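Local coordinates for protein L-ribulose 3-epimerase (Methylomonas sp. DH-1, PDB 7CJ7) that catalyses the manganese-dependent epimerization of ketoses at C3, acting fastest on L-ribulose and also on D-ribulose, D-allulose and D-fructose, at residues E214-T222 against L267-A278. Numbering follows the deposited sequence.
With SOL (L-sorbose), chain C.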
ATOM      1  N   GLU A 214      11.153  -1.751  -6.315  1.00  9.93           N
ATOM      2  CA  GLU A 214      10.186  -2.513  -7.140  1.00 10.50           C
ATOM      3  C   GLU A 214       8.816  -2.451  -6.449  1.00  9.52           C
ATOM      4  O   GLU A 214       8.738  -2.061  -5.267  1.00  9.80           O
ATOM      5  CB  GLU A 214      10.703  -3.938  -7.356  1.00 10.62           C
ATOM      6  CG  GLU A 214       9.923  -4.745  -8.383  1.00 11.53           C
ATOM      7  CD  GLU A 214       9.620  -4.064  -9.713  1.00 12.06           C
ATOM      8  OE1 GLU A 214      10.355  -4.320 -10.698  1.00 13.87           O
ATOM      9  OE2 GLU A 214       8.620  -3.309  -9.776  1.00 11.45           O
ATOM     10  N   SER A 215       7.757  -2.797  -7.170  1.00 10.16           N
ATOM     11  CA  SER A 215       6.357  -2.722  -6.684  1.00  9.61           C
ATOM     12  C   SER A 215       6.189  -3.510  -5.384  1.00  9.98           C
ATOM     13  O   SER A 215       5.391  -3.076  -4.535  1.00 10.54           O
ATOM     14  CB  SER A 215       5.401  -3.187  -7.753  1.00 10.47           C
ATOM     15  OG  SER A 215       5.769  -4.471  -8.255  1.00 11.36           O
ATOM     16  N   HIS A 216       6.878  -4.644  -5.238  1.00 10.14           N
ATOM     17  CA  HIS A 216       6.789  -5.517  -4.038  1.00 10.96           C
ATOM     18  C   HIS A 216       8.020  -5.346  -3.132  1.00 10.06           C
ATOM     19  O   HIS A 216       8.115  -6.092  -2.135  1.00 10.70           O
ATOM     20  CB  HIS A 216       6.600  -6.974  -4.467  1.00 11.55           C
ATOM     21  CG  HIS A 216       7.534  -7.415  -5.537  1.00 11.91           C
ATOM     22  ND1 HIS A 216       8.873  -7.089  -5.523  1.00 12.18           N
ATOM     23  CD2 HIS A 216       7.333  -8.173  -6.638  1.00 14.06           C
ATOM     24  CE1 HIS A 216       9.461  -7.626  -6.573  1.00 12.96           C
ATOM     25  NE2 HIS A 216       8.538  -8.301  -7.272  1.00 12.93           N
ATOM     26  N   ARG A 217       8.925  -4.431  -3.489  1.00 10.01           N
ATOM     27  CA  ARG A 217      10.146  -4.041  -2.724  1.00 10.64           C
ATOM     28  C   ARG A 217      11.213  -5.145  -2.797  1.00 10.64           C
ATOM     29  O   ARG A 217      12.140  -5.123  -1.955  1.00 11.47           O
ATOM     30  CB  ARG A 217       9.822  -3.703  -1.264  1.00 11.93           C
ATOM     31  CG  ARG A 217       8.566  -2.862  -1.065  1.00 12.52           C
ATOM     32  CD  ARG A 217       8.562  -2.034   0.223  1.00 13.60           C
ATOM     33  NE  ARG A 217       9.257  -0.758   0.070  1.00 13.46           N
ATOM     34  CZ  ARG A 217       9.115   0.288   0.871  1.00 12.94           C
ATOM     35  NH1 ARG A 217       8.326   0.229   1.930  1.00 14.36           N
ATOM     36  NH2 ARG A 217       9.767   1.401   0.611  1.00 13.55           N
ATOM     37  N   GLY A 218      11.129  -6.034  -3.790  1.00 10.78           N
ATOM     38  CA  GLY A 218      12.127  -7.098  -4.031  1.00 11.04           C
ATOM     39  C   GLY A 218      13.083  -6.766  -5.169  1.00 10.69           C
ATOM     40  O   GLY A 218      13.417  -5.582  -5.353  1.00 10.14           O
ATOM     41  N   TYR A 219      13.529  -7.787  -5.907  1.00 10.74           N
ATOM     42  CA  TYR A 219      14.443  -7.639  -7.066  1.00 11.29           C
ATOM     43  C   TYR A 219      13.860  -6.636  -8.073  1.00 10.49           C
ATOM     44  O   TYR A 219      12.677  -6.735  -8.448  1.00 11.67           O
ATOM     45  CB  TYR A 219      14.687  -8.993  -7.737  1.00 11.33           C
ATOM     46  CG  TYR A 219      15.790  -9.809  -7.118  1.00 12.08           C
ATOM     47  CD1 TYR A 219      15.524 -10.704  -6.093  1.00 12.20           C
ATOM     48  CD2 TYR A 219      17.091  -9.728  -7.593  1.00 12.23           C
ATOM     49  CE1 TYR A 219      16.532 -11.469  -5.526  1.00 13.63           C
ATOM     50  CE2 TYR A 219      18.104 -10.492  -7.042  1.00 13.01           C
ATOM     51  CZ  TYR A 219      17.829 -11.360  -6.000  1.00 12.97           C
ATOM     52  OH  TYR A 219      18.843 -12.094  -5.441  1.00 15.80           O
ATOM     53  N   LEU A 220      14.675  -5.700  -8.550  1.00 10.54           N
ATOM     54  CA  LEU A 220      14.232  -4.762  -9.609  1.00 10.05           C
ATOM     55  C   LEU A 220      13.959  -5.572 -10.883  1.00 11.20           C
ATOM     56  O   LEU A 220      14.780  -6.446 -11.245  1.00 11.35           O
ATOM     57  CB  LEU A 220      15.285  -3.671  -9.840  1.00  9.71           C
ATOM     58  CG  LEU A 220      15.667  -2.817  -8.625  1.00  9.60           C
ATOM     59  CD1 LEU A 220      16.594  -1.674  -9.027  1.00  9.12           C
ATOM     60  CD2 LEU A 220      14.440  -2.280  -7.905  1.00  9.86           C
ATOM     61  N   GLY A 221      12.839  -5.283 -11.546  1.00 11.99           N
ATOM     62  CA  GLY A 221      12.476  -5.867 -12.849  1.00 12.80           C
ATOM     63  C   GLY A 221      11.571  -7.078 -12.712  1.00 14.15           C
ATOM     64  O   GLY A 221      11.218  -7.642 -13.752  1.00 17.59           O
ATOM     65  N   THR A 222      11.224  -7.486 -11.485  1.00 14.57           N
ATOM     66  CA  THR A 222      10.398  -8.696 -11.202  1.00 15.28           C
ATOM     67  C   THR A 222       9.015  -8.287 -10.693  1.00 15.19           C
ATOM     68  O   THR A 222       8.294  -9.149 -10.153  1.00 15.92           O
ATOM     69  CB  THR A 222      11.068  -9.626 -10.184  1.00 14.88           C
ATOM     70  OG1 THR A 222      11.057  -8.984  -8.907  1.00 13.92           O
ATOM     71  CG2 THR A 222      12.476 -10.004 -10.586  1.00 14.56           C
ATOM     72  N   LEU A 267      11.520 -12.008  -0.099  1.00 20.60           N
ATOM     73  CA  LEU A 267      11.597 -11.629  -1.538  1.00 18.58           C
ATOM     74  C   LEU A 267      13.018 -11.882  -2.042  1.00 16.70           C
ATOM     75  O   LEU A 267      13.250 -11.746  -3.257  1.00 18.80           O
ATOM     76  CB  LEU A 267      11.226 -10.148  -1.684  1.00 21.35           C
ATOM     77  CG  LEU A 267       9.777  -9.857  -2.068  1.00 26.27           C
ATOM     78  CD1 LEU A 267       8.943 -11.123  -2.035  1.00 28.45           C
ATOM     79  CD2 LEU A 267       9.179  -8.792  -1.169  1.00 27.66           C
ATOM     80  N   TRP A 268      13.927 -12.213  -1.125  1.00 15.66           N
ATOM     81  CA  TRP A 268      15.371 -12.435  -1.397  1.00 14.75           C
ATOM     82  C   TRP A 268      16.062 -12.918  -0.125  1.00 15.81           C
ATOM     83  O   TRP A 268      15.505 -12.707   0.970  1.00 16.12           O
ATOM     84  CB  TRP A 268      16.045 -11.174  -1.956  1.00 13.63           C
ATOM     85  CG  TRP A 268      15.850  -9.908  -1.174  1.00 13.33           C
ATOM     86  CD1 TRP A 268      14.969  -8.904  -1.463  1.00 13.34           C
ATOM     87  CD2 TRP A 268      16.593  -9.460  -0.021  1.00 13.68           C
ATOM     88  NE1 TRP A 268      15.084  -7.887  -0.555  1.00 14.10           N
ATOM     89  CE2 TRP A 268      16.077  -8.191   0.338  1.00 14.24           C
ATOM     90  CE3 TRP A 268      17.635  -9.997   0.741  1.00 14.16           C
ATOM     91  CZ2 TRP A 268      16.567  -7.464   1.423  1.00 13.96           C
ATOM     92  CZ3 TRP A 268      18.117  -9.279   1.815  1.00 13.34           C
ATOM     93  CH2 TRP A 268      17.594  -8.029   2.146  1.00 13.81           C
ATOM     94  N   HIS A 269      17.238 -13.534  -0.280  1.00 16.78           N
ATOM     95  CA  HIS A 269      18.065 -14.076   0.830  1.00 18.03           C
ATOM     96  C   HIS A 269      19.511 -13.586   0.684  1.00 19.10           C
ATOM     97  O   HIS A 269      20.177 -13.449   1.717  1.00 22.69           O
ATOM     98  CB  HIS A 269      17.965 -15.610   0.862  1.00 19.12           C
ATOM     99  CG  HIS A 269      18.418 -16.254  -0.403  1.00 21.01           C
ATOM    100  ND1 HIS A 269      19.739 -16.594  -0.626  1.00 21.16           N
ATOM    101  CD2 HIS A 269      17.743 -16.585  -1.526  1.00 22.94           C
ATOM    102  CE1 HIS A 269      19.854 -17.119  -1.831  1.00 24.43           C
ATOM    103  NE2 HIS A 269      18.644 -17.119  -2.406  1.00 25.54           N
ATOM    104  N   ASP A 270      19.959 -13.324  -0.550  1.00 17.72           N
ATOM    105  CA  ASP A 270      21.371 -13.011  -0.901  1.00 16.91           C
ATOM    106  C   ASP A 270      21.521 -11.504  -1.154  1.00 15.75           C
ATOM    107  O   ASP A 270      21.253 -11.063  -2.288  1.00 15.49           O
ATOM    108  CB  ASP A 270      21.808 -13.835  -2.117  1.00 19.82           C
ATOM    109  CG  ASP A 270      23.294 -13.764  -2.434  1.00 21.49           C
ATOM    110  OD1 ASP A 270      23.801 -14.739  -2.986  1.00 26.20           O
ATOM    111  OD2 ASP A 270      23.924 -12.728  -2.159  1.00 21.64           O
ATOM    112  N   SER A 271      21.944 -10.753  -0.131  1.00 15.27           N
ATOM    113  CA  SER A 271      22.112  -9.276  -0.171  1.00 15.46           C
ATOM    114  C   SER A 271      23.027  -8.884  -1.336  1.00 15.02           C
ATOM    115  O   SER A 271      22.691  -7.940  -2.050  1.00 15.57           O
ATOM    116  CB  SER A 271      22.664  -8.744   1.132  1.00 15.70           C
ATOM    117  OG  SER A 271      21.828  -9.083   2.230  1.00 16.06           O
ATOM    118  N   ASP A 272      24.154  -9.573  -1.518  1.00 15.44           N
ATOM    119  CA  ASP A 272      25.160  -9.204  -2.551  1.00 16.37           C
ATOM    120  C   ASP A 272      24.562  -9.372  -3.951  1.00 14.76           C
ATOM    121  O   ASP A 272      24.776  -8.501  -4.793  1.00 14.89           O
ATOM    122  CB  ASP A 272      26.441 -10.013  -2.394  1.00 18.80           C
ATOM    123  CG  ASP A 272      27.151  -9.707  -1.090  1.00 22.33           C
ATOM    124  OD1 ASP A 272      26.946  -8.590  -0.559  1.00 25.64           O
ATOM    125  OD2 ASP A 272      27.908 -10.583  -0.620  1.00 28.24           O
ATOM    126  N   ASP A 273      23.823 -10.448  -4.193  1.00 14.97           N
ATOM    127  CA  ASP A 273      23.209 -10.705  -5.521  1.00 14.98           C
ATOM    128  C   ASP A 273      22.167  -9.613  -5.787  1.00 13.39           C
ATOM    129  O   ASP A 273      22.160  -9.010  -6.881  1.00 12.16           O
ATOM    130  CB  ASP A 273      22.580 -12.095  -5.575  1.00 15.35           C
ATOM    131  CG  ASP A 273      22.015 -12.407  -6.944  1.00 18.55           C
ATOM    132  OD1 ASP A 273      22.822 -12.577  -7.866  1.00 22.60           O
ATOM    133  OD2 ASP A 273      20.779 -12.443  -7.078  1.00 21.35           O
ATOM    134  N   LEU A 274      21.305  -9.376  -4.808  1.00 12.59           N
ATOM    135  CA  LEU A 274      20.216  -8.378  -4.918  1.00 11.74           C
ATOM    136  C   LEU A 274      20.822  -7.004  -5.218  1.00 11.75           C
ATOM    137  O   LEU A 274      20.384  -6.379  -6.189  1.00 12.45           O
ATOM    138  CB  LEU A 274      19.413  -8.351  -3.621  1.00 11.05           C
ATOM    139  CG  LEU A 274      18.324  -7.282  -3.586  1.00 11.37           C
ATOM    140  CD1 LEU A 274      17.119  -7.711  -4.407  1.00 11.55           C
ATOM    141  CD2 LEU A 274      17.927  -6.971  -2.154  1.00 11.98           C
ATOM    142  N   ALA A 275      21.800  -6.562  -4.419  1.00 11.56           N
ATOM    143  CA  ALA A 275      22.392  -5.204  -4.505  1.00 12.00           C
ATOM    144  C   ALA A 275      23.194  -5.045  -5.802  1.00 12.08           C
ATOM    145  O   ALA A 275      23.122  -3.972  -6.418  1.00 11.85           O
ATOM    146  CB  ALA A 275      23.252  -4.937  -3.300  1.00 14.72           C
ATOM    147  N   GLY A 276      23.944  -6.070  -6.207  1.00 13.28           N
ATOM    148  CA  GLY A 276      24.735  -6.024  -7.450  1.00 14.86           C
ATOM    149  C   GLY A 276      23.826  -5.915  -8.660  1.00 14.11           C
ATOM    150  O   GLY A 276      24.099  -5.073  -9.547  1.00 13.63           O
ATOM    151  N   LYS A 277      22.768  -6.728  -8.694  1.00 12.74           N
ATOM    152  CA  LYS A 277      21.821  -6.754  -9.832  1.00 13.06           C
ATOM    153  C   LYS A 277      21.062  -5.426  -9.873  1.00 11.70           C
ATOM    154  O   LYS A 277      20.797  -4.950 -10.982  1.00 12.98           O
ATOM    155  CB  LYS A 277      20.876  -7.950  -9.732  1.00 15.14           C
ATOM    156  CG  LYS A 277      21.504  -9.265 -10.172  1.00 17.56           C
ATOM    157  CD  LYS A 277      20.546 -10.419 -10.158  1.00 20.22           C
ATOM    158  CE  LYS A 277      21.142 -11.697 -10.706  1.00 22.09           C
ATOM    159  NZ  LYS A 277      20.577 -12.865  -9.998  1.00 27.21           N
ATOM    160  N   ALA A 278      20.730  -4.851  -8.710  1.00 10.50           N
ATOM    161  CA  ALA A 278      19.988  -3.569  -8.622  1.00 10.15           C
ATOM    162  C   ALA A 278      20.841  -2.458  -9.231  1.00 10.34           C
ATOM    163  O   ALA A 278      20.307  -1.661 -10.015  1.00 11.50           O
ATOM    164  CB  ALA A 278      19.619  -3.243  -7.202  1.00  9.60           C
TER
HETATM  165  C1  SOL C 301       9.430   3.762   3.649  1.00 18.34           C
HETATM  166  O1  SOL C 301       8.425   3.036   2.980  1.00 15.98           O
HETATM  167  C2  SOL C 301      10.512   4.202   2.716  1.00 16.34           C
HETATM  168  O2  SOL C 301      10.303   4.281   1.518  1.00 14.15           O
HETATM  169  C3  SOL C 301      11.890   4.496   3.293  1.00 18.35           C
HETATM  170  O3  SOL C 301      12.644   5.296   2.412  1.00 13.86           O
HETATM  171  C4  SOL C 301      11.790   5.159   4.663  1.00 21.18           C
HETATM  172  O4  SOL C 301      11.106   6.408   4.536  1.00 28.39           O
HETATM  173  C5  SOL C 301      13.148   5.418   5.319  1.00 24.39           C
HETATM  174  O5  SOL C 301      12.961   6.199   6.499  1.00 31.17           O
HETATM  175  C6  SOL C 301      13.894   4.153   5.685  1.00 26.53           C
HETATM  176  O6  SOL C 301      15.170   4.468   6.250  1.00 23.74           O
HETATM  177  O   HOH W   1      12.090 -10.237  -5.270  1.00 14.47           O
HETATM  178  O   HOH W   2      18.435 -13.684  -3.093  1.00 15.14           O
HETATM  179  O   HOH W   3      17.638  -6.051  -7.945  1.00 13.80           O
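Tyr219 lies against the first two turns of helix 271-285, and its ring takes the methyl CD1 of Leu274 over the middle of one face, a CH-pi contact with CD1 3.6 Å from the ring centroid and only 8° off the normal. CB of Trp268 comes obliquely to the same ring, 3.6 Å from Tyr219 CE1. Further down the helix, Leu220 CD1 meets Ala278 CB at 3.9 Å, and both side chains also touch Phe245 of strand 242-245. Gly218 passes so close to Leu267 that a beta carbon there would crowd Leu267 CG. The one direct hydrogen bond between the segments runs from Tyr219 OH to Asp273 OD2, 2.6 Å, on the anti lone pair of that oxygen. Its syn lone pair takes Lys277 NZ in a salt bridge, so two donors grip OD2 and fix the carboxylate, whose plane stands 55° from the ring. Asp273 reaches the phenol because its chi1 of -177° turns CG away from the backbone N. Were Tyr219 an alanine, Leu274 CD1 would probably lose its aromatic cover and Asp273 would keep Lys277 but no phenol donor. In this TIM barrel the contact joins the loop after strand 207-212 to the C-terminal helix, the element that is shorter here than in the related homotetrameric epimerases. Water completes the polar links: one molecule bridges Tyr219 N and Leu267 O, another donates to Tyr219 OH and accepts from Asp270 N, and a third joins Leu220 N to Leu274 O. At the pocket end of the loop, Arg217 turns away from the helix and reaches L-sorbose, NH1 donating to O1 at 3.0 Å and NH2 to both O1 and O2. His216 O faces the dimer interface, accepting from Arg156 of the second subunit.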